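Local atomic coordinates of fucose-binding lectin (Kordia periserrulae, PDB entry 6HTN), a protein that binds methyl alpha-L-fucopyranoside in its pockets and probably serves as a fucose-specific lectin of the beta-propeller type. Residues R30-S34 against N35-D39; A120-Q123 against D124-K128. All coordinates share one frame; numbering follows the deposited sequence.

Both interactions sit at hairpin bends of four-stranded antiparallel sheets, the blades of a beta-propeller lectin, but in different blades. Interaction 1 joins strands 27-32 and 37-39, the third and fourth of the first blade in the chain; interaction 2 joins strands 114-121 and 127-132, the second and third of the last. They follow in series along the sequence and lie on opposite sides of the chain's centre, their own centres about 34 Å apart and their nearest atoms about 22 Å. Each touches the second subunit. Interaction 1 takes part in fucoside binding there, whereas interaction 2 lies in a hairpin bend that also meets the third subunit.

Interaction 1. Residues R30-S34 against N35-D39; sequences RCWDS and NKWYD. With MFU (methyl alpha-L-fucopyranoside), chain O.
Arg30 folds back across the hairpin to Asp39, its chain bending twice past CG, and NH1 makes a salt bridge of 2.8 Å to Asp39 OD1, meeting the carboxylate from above its plane. Water 1 links Arg30 NH2 to the carbonyl O of Trp37. Cys31 and Tyr38 form a hydrogen-bonded antiparallel pair, with Cys31 N 2.8 Å from Tyr38 O and Tyr38 N 2.9 Å from Cys31 O. On the face they share, Cys31 CB sits over the phenol ring of Tyr38, 3.5 Å from its centroid, while SG approaches that ring obliquely. Trp32 CB lies almost squarely above the six-membered ring of Trp37, 3.8 Å from its centroid, and the two indole planes are inclined at 55°. One face of the Trp32 indole rests on the backbone of Ser34 to Lys36; the other carries C5 and C6 of the fucoside. Trp37 NE1 donates to fucoside O3 (2.9 Å, 161°) at the edge of its ring. Asp33 OD2 accepts a 2.6 Å hydrogen bond from Tyr38 OH, while its OD1 is held by His14 and Arg16. Glu129, Arg117 and Ala141 of the second subunit bind the same sugar as Trp37, making this an intersubunit fucose site at the outer hairpin of a propeller blade.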
ATOM      1  N   ARG A  30      -4.255  20.089  -7.683  1.00 17.63           N
ATOM      2  CA  ARG A  30      -5.091  21.109  -7.016  1.00 18.35           C
ATOM      3  C   ARG A  30      -4.217  22.310  -6.697  1.00 22.56           C
ATOM      4  O   ARG A  30      -3.073  22.132  -6.226  1.00 17.78           O
ATOM      5  CB  ARG A  30      -5.802  20.588  -5.791  1.00 18.43           C
ATOM      6  CG  ARG A  30      -6.822  19.515  -6.134  1.00 18.49           C
ATOM      7  CD  ARG A  30      -8.085  20.087  -6.838  1.00 19.85           C
ATOM      8  NE  ARG A  30      -8.889  20.723  -5.828  1.00 20.01           N
ATOM      9  CZ  ARG A  30      -9.958  21.537  -6.109  1.00 19.53           C
ATOM     10  NH1 ARG A  30     -10.236  21.853  -7.342  1.00 22.43           N
ATOM     11  NH2 ARG A  30     -10.739  21.912  -5.140  1.00 20.73           N
ATOM     12  N   CYS A  31      -4.721  23.488  -6.993  1.00 18.59           N
ATOM     13  CA  CYS A  31      -3.922  24.731  -6.939  1.00 19.68           C
ATOM     14  C   CYS A  31      -4.515  25.754  -6.020  1.00 21.22           C
ATOM     15  O   CYS A  31      -5.747  25.945  -6.023  1.00 22.82           O
ATOM     16  CB  CYS A  31      -3.835  25.350  -8.318  1.00 23.05           C
ATOM     17  SG  CYS A  31      -3.286  24.285  -9.633  1.00 22.34           S
ATOM     18  N   TRP A  32      -3.656  26.448  -5.271  1.00 20.75           N
ATOM     19  CA  TRP A  32      -4.066  27.607  -4.452  1.00 21.90           C
ATOM     20  C   TRP A  32      -3.141  28.747  -4.836  1.00 24.57           C
ATOM     21  O   TRP A  32      -1.902  28.575  -4.707  1.00 20.58           O
ATOM     22  CB  TRP A  32      -3.984  27.327  -2.973  1.00 21.51           C
ATOM     23  CG  TRP A  32      -4.273  28.484  -2.068  1.00 22.46           C
ATOM     24  CD1 TRP A  32      -3.438  29.520  -1.735  1.00 24.05           C
ATOM     25  CD2 TRP A  32      -5.514  28.714  -1.392  1.00 23.61           C
ATOM     26  NE1 TRP A  32      -4.076  30.365  -0.866  1.00 24.32           N
ATOM     27  CE2 TRP A  32      -5.358  29.895  -0.639  1.00 24.52           C
ATOM     28  CE3 TRP A  32      -6.734  28.034  -1.344  1.00 23.67           C
ATOM     29  CZ2 TRP A  32      -6.390  30.381   0.162  1.00 24.56           C
ATOM     30  CZ3 TRP A  32      -7.751  28.511  -0.542  1.00 24.75           C
ATOM     31  CH2 TRP A  32      -7.574  29.688   0.189  1.00 25.31           C
ATOM     32  N   ASP A  33      -3.686  29.882  -5.268  1.00 23.51           N
ATOM     33  CA  ASP A  33      -2.856  31.064  -5.634  1.00 26.25           C
ATOM     34  C   ASP A  33      -3.225  32.284  -4.800  1.00 25.81           C
ATOM     35  O   ASP A  33      -2.374  33.214  -4.743  1.00 27.93           O
ATOM     36  CB  ASP A  33      -3.000  31.424  -7.096  1.00 26.56           C
ATOM     37  CG  ASP A  33      -2.449  30.411  -8.050  1.00 28.10           C
ATOM     38  OD1 ASP A  33      -1.368  29.862  -7.744  1.00 24.32           O
ATOM     39  OD2 ASP A  33      -2.986  30.315  -9.125  1.00 27.38           O
ATOM     40  N   SER A  34      -4.393  32.341  -4.171  1.00 28.13           N
ATOM     41  CA  SER A  34      -4.800  33.547  -3.405  1.00 28.40           C
ATOM     42  C   SER A  34      -5.915  33.219  -2.443  1.00 25.44           C
ATOM     43  O   SER A  34      -5.766  33.461  -1.249  1.00 27.24           O
ATOM     44  CB  SER A  34      -5.204  34.692  -4.309  1.00 34.38           C
ATOM     45  OG  SER A  34      -6.213  34.286  -5.206  1.00 38.09           O
ATOM     46  N   ASN A  35      -7.053  32.704  -2.942  1.00 27.13           N
ATOM     47  CA  ASN A  35      -8.215  32.598  -2.060  1.00 28.12           C
ATOM     48  C   ASN A  35      -9.093  31.389  -2.342  1.00 28.81           C
ATOM     49  O   ASN A  35     -10.116  31.284  -1.672  1.00 30.11           O
ATOM     50  CB  ASN A  35      -9.079  33.857  -2.216  1.00 31.17           C
ATOM     51  CG  ASN A  35      -9.667  34.002  -3.598  1.00 31.60           C
ATOM     52  OD1 ASN A  35      -9.254  33.425  -4.622  1.00 33.99           O
ATOM     53  ND2 ASN A  35     -10.639  34.892  -3.670  1.00 45.96           N
ATOM     54  N   LYS A  36      -8.710  30.488  -3.223  1.00 27.22           N
ATOM     55  CA  LYS A  36      -9.548  29.299  -3.489  1.00 25.65           C
ATOM     56  C   LYS A  36      -8.710  28.201  -4.136  1.00 24.31           C
ATOM     57  O   LYS A  36      -7.704  28.448  -4.790  1.00 23.98           O
ATOM     58  CB  LYS A  36     -10.724  29.654  -4.405  1.00 26.29           C
ATOM     59  CG  LYS A  36     -10.333  30.002  -5.817  1.00 29.43           C
ATOM     60  CD  LYS A  36     -11.514  30.504  -6.691  1.00 35.69           C
ATOM     61  CE  LYS A  36     -11.032  30.536  -8.120  1.00 42.75           C
ATOM     62  NZ  LYS A  36     -12.120  30.830  -9.098  1.00 51.45           N
ATOM     63  N   TRP A  37      -9.196  26.976  -3.996  1.00 22.74           N
ATOM     64  CA  TRP A  37      -8.619  25.818  -4.685  1.00 24.49           C
ATOM     65  C   TRP A  37      -9.230  25.629  -6.053  1.00 25.03           C
ATOM     66  O   TRP A  37     -10.510  25.740  -6.190  1.00 24.65           O
ATOM     67  CB  TRP A  37      -8.828  24.577  -3.830  1.00 21.44           C
ATOM     68  CG  TRP A  37      -8.009  24.597  -2.591  1.00 19.48           C
ATOM     69  CD1 TRP A  37      -8.383  24.933  -1.334  1.00 18.08           C
ATOM     70  CD2 TRP A  37      -6.613  24.213  -2.508  1.00 18.01           C
ATOM     71  NE1 TRP A  37      -7.310  24.820  -0.460  1.00 20.93           N
ATOM     72  CE2 TRP A  37      -6.237  24.408  -1.175  1.00 17.95           C
ATOM     73  CE3 TRP A  37      -5.694  23.769  -3.441  1.00 18.43           C
ATOM     74  CZ2 TRP A  37      -4.935  24.090  -0.732  1.00 18.51           C
ATOM     75  CZ3 TRP A  37      -4.402  23.456  -3.024  1.00 19.32           C
ATOM     76  CH2 TRP A  37      -4.063  23.647  -1.697  1.00 18.45           C
ATOM     77  N   TYR A  38      -8.428  25.315  -7.037  1.00 20.80           N
ATOM     78  CA  TYR A  38      -8.910  25.022  -8.391  1.00 22.48           C
ATOM     79  C   TYR A  38      -8.122  23.903  -9.030  1.00 23.99           C
ATOM     80  O   TYR A  38      -7.000  23.538  -8.537  1.00 21.10           O
ATOM     81  CB  TYR A  38      -8.901  26.324  -9.196  1.00 22.91           C
ATOM     82  CG  TYR A  38      -7.542  26.855  -9.579  1.00 20.33           C
ATOM     83  CD1 TYR A  38      -6.893  26.449 -10.725  1.00 21.72           C
ATOM     84  CD2 TYR A  38      -6.921  27.783  -8.764  1.00 24.81           C
ATOM     85  CE1 TYR A  38      -5.631  26.928 -11.061  1.00 22.85           C
ATOM     86  CE2 TYR A  38      -5.664  28.308  -9.101  1.00 22.97           C
ATOM     87  CZ  TYR A  38      -5.020  27.871 -10.250  1.00 22.38           C
ATOM     88  OH  TYR A  38      -3.777  28.300 -10.603  1.00 26.22           O
ATOM     89  N   ASP A  39      -8.624  23.342 -10.086  1.00 21.30           N
ATOM     90  CA  ASP A  39      -7.946  22.259 -10.809  1.00 20.96           C
ATOM     91  C   ASP A  39      -6.858  22.843 -11.689  1.00 22.93           C
ATOM     92  O   ASP A  39      -7.114  23.677 -12.591  1.00 22.54           O
ATOM     93  CB  ASP A  39      -8.870  21.406 -11.670  1.00 24.05           C
ATOM     94  CG  ASP A  39      -9.851  20.524 -10.925  1.00 24.20           C
ATOM     95  OD1 ASP A  39      -9.744  20.369  -9.688  1.00 23.01           O
ATOM     96  OD2 ASP A  39     -10.853  20.125 -11.629  1.00 24.90           O
TER
HETATM   97  C1  MFU O 203      -5.845  28.294   4.647  1.00 24.24           C
HETATM   98  C2  MFU O 203      -6.373  26.941   4.174  1.00 21.35           C
HETATM   99  C3  MFU O 203      -6.223  26.834   2.708  1.00 20.92           C
HETATM  100  C4  MFU O 203      -4.833  27.017   2.186  1.00 21.36           C
HETATM  101  C5  MFU O 203      -4.411  28.449   2.644  1.00 19.43           C
HETATM  102  C6  MFU O 203      -2.993  28.698   2.229  1.00 23.66           C
HETATM  103  O1  MFU O 203      -6.719  29.237   4.052  1.00 27.75           O
HETATM  104  O2  MFU O 203      -7.764  26.905   4.560  1.00 23.34           O
HETATM  105  O3  MFU O 203      -6.782  25.547   2.268  1.00 22.09           O
HETATM  106  O4  MFU O 203      -3.961  26.072   2.799  1.00 22.74           O
HETATM  107  O5  MFU O 203      -4.553  28.500   4.048  1.00 20.98           O
HETATM  108  CM  MFU O 203      -6.259  30.620   4.313  1.00 28.82           C
HETATM  109  O   HOH W   1     -12.716  23.985  -5.385  1.00 37.73           O
HETATM  110  O   HOH W   2      -6.416  30.622  -5.583  1.00 25.91           O

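Interaction 2. Residues A120-Q123 against D124-K128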
ATOM      1  N   ALA A 120      13.124   6.092  -4.653  1.00 17.64           N
ATOM      2  CA  ALA A 120      12.048   5.090  -4.706  1.00 17.57           C
ATOM      3  C   ALA A 120      12.645   3.713  -4.574  1.00 17.66           C
ATOM      4  O   ALA A 120      13.753   3.431  -5.078  1.00 17.06           O
ATOM      5  CB  ALA A 120      11.293   5.183  -6.022  1.00 19.41           C
ATOM      6  N   TYR A 121      11.867   2.780  -4.011  1.00 16.58           N
ATOM      7  CA  TYR A 121      12.250   1.369  -4.099  1.00 15.91           C
ATOM      8  C   TYR A 121      12.214   0.910  -5.553  1.00 17.59           C
ATOM      9  O   TYR A 121      11.327   1.328  -6.298  1.00 20.26           O
ATOM     10  CB  TYR A 121      11.321   0.521  -3.248  1.00 17.20           C
ATOM     11  CG  TYR A 121      11.654   0.498  -1.773  1.00 18.25           C
ATOM     12  CD1 TYR A 121      12.561  -0.428  -1.278  1.00 20.55           C
ATOM     13  CD2 TYR A 121      11.071   1.375  -0.889  1.00 22.11           C
ATOM     14  CE1 TYR A 121      12.823  -0.525   0.071  1.00 23.53           C
ATOM     15  CE2 TYR A 121      11.304   1.271   0.476  1.00 23.26           C
ATOM     16  CZ  TYR A 121      12.206   0.329   0.949  1.00 22.73           C
ATOM     17  OH  TYR A 121      12.471   0.257   2.294  1.00 28.80           O
ATOM     18  N   ASN A 122      13.071  -0.040  -5.889  1.00 15.92           N
ATOM     19  CA  ASN A 122      13.031  -0.673  -7.224  1.00 16.73           C
ATOM     20  C   ASN A 122      12.492  -2.103  -7.097  1.00 17.03           C
ATOM     21  O   ASN A 122      11.975  -2.512  -6.025  1.00 18.19           O
ATOM     22  CB  ASN A 122      14.377  -0.553  -7.929  1.00 17.64           C
ATOM     23  CG  ASN A 122      15.441  -1.473  -7.387  1.00 19.98           C
ATOM     24  OD1 ASN A 122      15.173  -2.292  -6.480  1.00 18.05           O
ATOM     25  ND2 ASN A 122      16.652  -1.372  -7.971  1.00 19.89           N
ATOM     26  N   GLN A 123      12.549  -2.813  -8.205  1.00 16.44           N
ATOM     27  CA  GLN A 123      11.933  -4.141  -8.298  1.00 18.07           C
ATOM     28  C   GLN A 123      12.630  -5.146  -7.362  1.00 19.13           C
ATOM     29  O   GLN A 123      12.034  -6.167  -7.024  1.00 20.30           O
ATOM     30  CB  GLN A 123      11.973  -4.643  -9.758  1.00 21.28           C
ATOM     31  CG  GLN A 123      13.353  -5.003 -10.285  1.00 21.66           C
ATOM     32  CD  GLN A 123      14.250  -3.877 -10.755  1.00 25.21           C
ATOM     33  OE1 GLN A 123      14.043  -2.680 -10.527  1.00 22.06           O
ATOM     34  NE2 GLN A 123      15.250  -4.276 -11.539  1.00 31.71           N
ATOM     35  N   ASP A 124      13.888  -4.892  -6.991  1.00 18.61           N
ATOM     36  CA  ASP A 124      14.665  -5.750  -6.093  1.00 18.68           C
ATOM     37  C   ASP A 124      14.493  -5.351  -4.624  1.00 16.67           C
ATOM     38  O   ASP A 124      15.247  -5.842  -3.767  1.00 17.74           O
ATOM     39  CB  ASP A 124      16.123  -5.723  -6.506  1.00 19.64           C
ATOM     40  CG  ASP A 124      16.362  -6.344  -7.869  1.00 21.37           C
ATOM     41  OD1 ASP A 124      15.836  -7.403  -8.141  1.00 21.01           O
ATOM     42  OD2 ASP A 124      17.109  -5.718  -8.662  1.00 26.86           O
ATOM     43  N   ASN A 125      13.548  -4.467  -4.316  1.00 17.44           N
ATOM     44  CA  ASN A 125      13.306  -3.985  -2.937  1.00 17.21           C
ATOM     45  C   ASN A 125      14.557  -3.257  -2.400  1.00 18.01           C
ATOM     46  O   ASN A 125      14.877  -3.374  -1.206  1.00 19.18           O
ATOM     47  CB  ASN A 125      12.878  -5.127  -2.005  1.00 17.28           C
ATOM     48  CG  ASN A 125      12.489  -4.607  -0.627  1.00 19.39           C
ATOM     49  OD1 ASN A 125      11.763  -3.596  -0.564  1.00 20.78           O
ATOM     50  ND2 ASN A 125      12.937  -5.270   0.439  1.00 20.68           N
ATOM     51  N   VAL A 126      15.218  -2.510  -3.266  1.00 16.58           N
ATOM     52  CA  VAL A 126      16.333  -1.645  -2.889  1.00 16.90           C
ATOM     53  C   VAL A 126      15.876  -0.205  -3.045  1.00 18.03           C
ATOM     54  O   VAL A 126      15.356   0.164  -4.116  1.00 18.13           O
ATOM     55  CB  VAL A 126      17.583  -1.914  -3.716  1.00 20.38           C
ATOM     56  CG1 VAL A 126      18.731  -1.021  -3.279  1.00 20.56           C
ATOM     57  CG2 VAL A 126      18.006  -3.386  -3.605  1.00 21.25           C
ATOM     58  N   GLN A 127      16.118   0.583  -1.989  1.00 18.08           N
ATOM     59  CA  GLN A 127      15.838   2.029  -2.090  1.00 19.31           C
ATOM     60  C   GLN A 127      16.915   2.656  -2.981  1.00 19.04           C
ATOM     61  O   GLN A 127      18.146   2.508  -2.639  1.00 21.44           O
ATOM     62  CB  GLN A 127      15.934   2.698  -0.730  1.00 19.19           C
ATOM     63  CG  GLN A 127      14.971   2.231   0.333  1.00 21.37           C
ATOM     64  CD  GLN A 127      15.019   3.111   1.570  1.00 27.42           C
ATOM     65  OE1 GLN A 127      15.757   4.092   1.614  1.00 25.54           O
ATOM     66  NE2 GLN A 127      14.235   2.786   2.593  1.00 22.84           N
ATOM     67  N   LYS A 128      16.528   3.309  -4.044  1.00 17.48           N
ATOM     68  CA  LYS A 128      17.457   3.918  -4.986  1.00 17.97           C
ATOM     69  C   LYS A 128      17.283   5.422  -4.989  1.00 17.44           C
ATOM     70  O   LYS A 128      16.154   5.925  -4.828  1.00 18.33           O
ATOM     71  CB  LYS A 128      17.223   3.383  -6.403  1.00 19.26           C
ATOM     72  CG  LYS A 128      17.532   1.922  -6.592  1.00 21.00           C
ATOM     73  CD  LYS A 128      19.012   1.638  -6.360  1.00 28.29           C
ATOM     74  CE  LYS A 128      19.485   0.349  -6.984  1.00 40.32           C
ATOM     75  NZ  LYS A 128      20.958   0.193  -6.821  1.00 38.95           N
TER
HETATM   76  O   HOH W   3      18.575  -3.464  -7.863  1.00 28.60           O
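The phenol ring of Tyr121 lies beneath the aliphatic part of Gln127, whose CG stands over the ring face 3.6 Å from the centroid. Extended beyond CG, the glutamine carries its amide, nearly perpendicular to the ring (82°), out to the phenol oxygen, and NE2 donates an almost straight bond (3.1 Å, 176°) to Tyr121 OH within the amide plane. Gln127 OE1 is hydrogen-bonded to Tyr142 OH, and NE2 also to Ser19 OG of the second subunit. Asn125 runs beside Tyr121, its amide almost parallel to the ring and Asn125 OD1 3.3 Å from Tyr121 CE1; that oxygen is bound by Gln22 of the second subunit. Asn122 CG stands between the backbone N and the carbonyl carbon (chi1 74°), which carries OD1 to Asp124 N (2.9 Å), forming an Asx turn, and to Val126 N (3.2 Å) from the opposite face of the amide. ND2 reaches Asp124 OD2 through water 3, while Asp124 OD1 is hydrogen-bonded to Tyr97 OH of the third subunit. Asn125 N to Asn122 O (3.0 Å) closes a type I turn and Asn122 N to Val126 O the strands behind it: a 3:5 hairpin with a G1 bulge at Asn125, whose phi is positive.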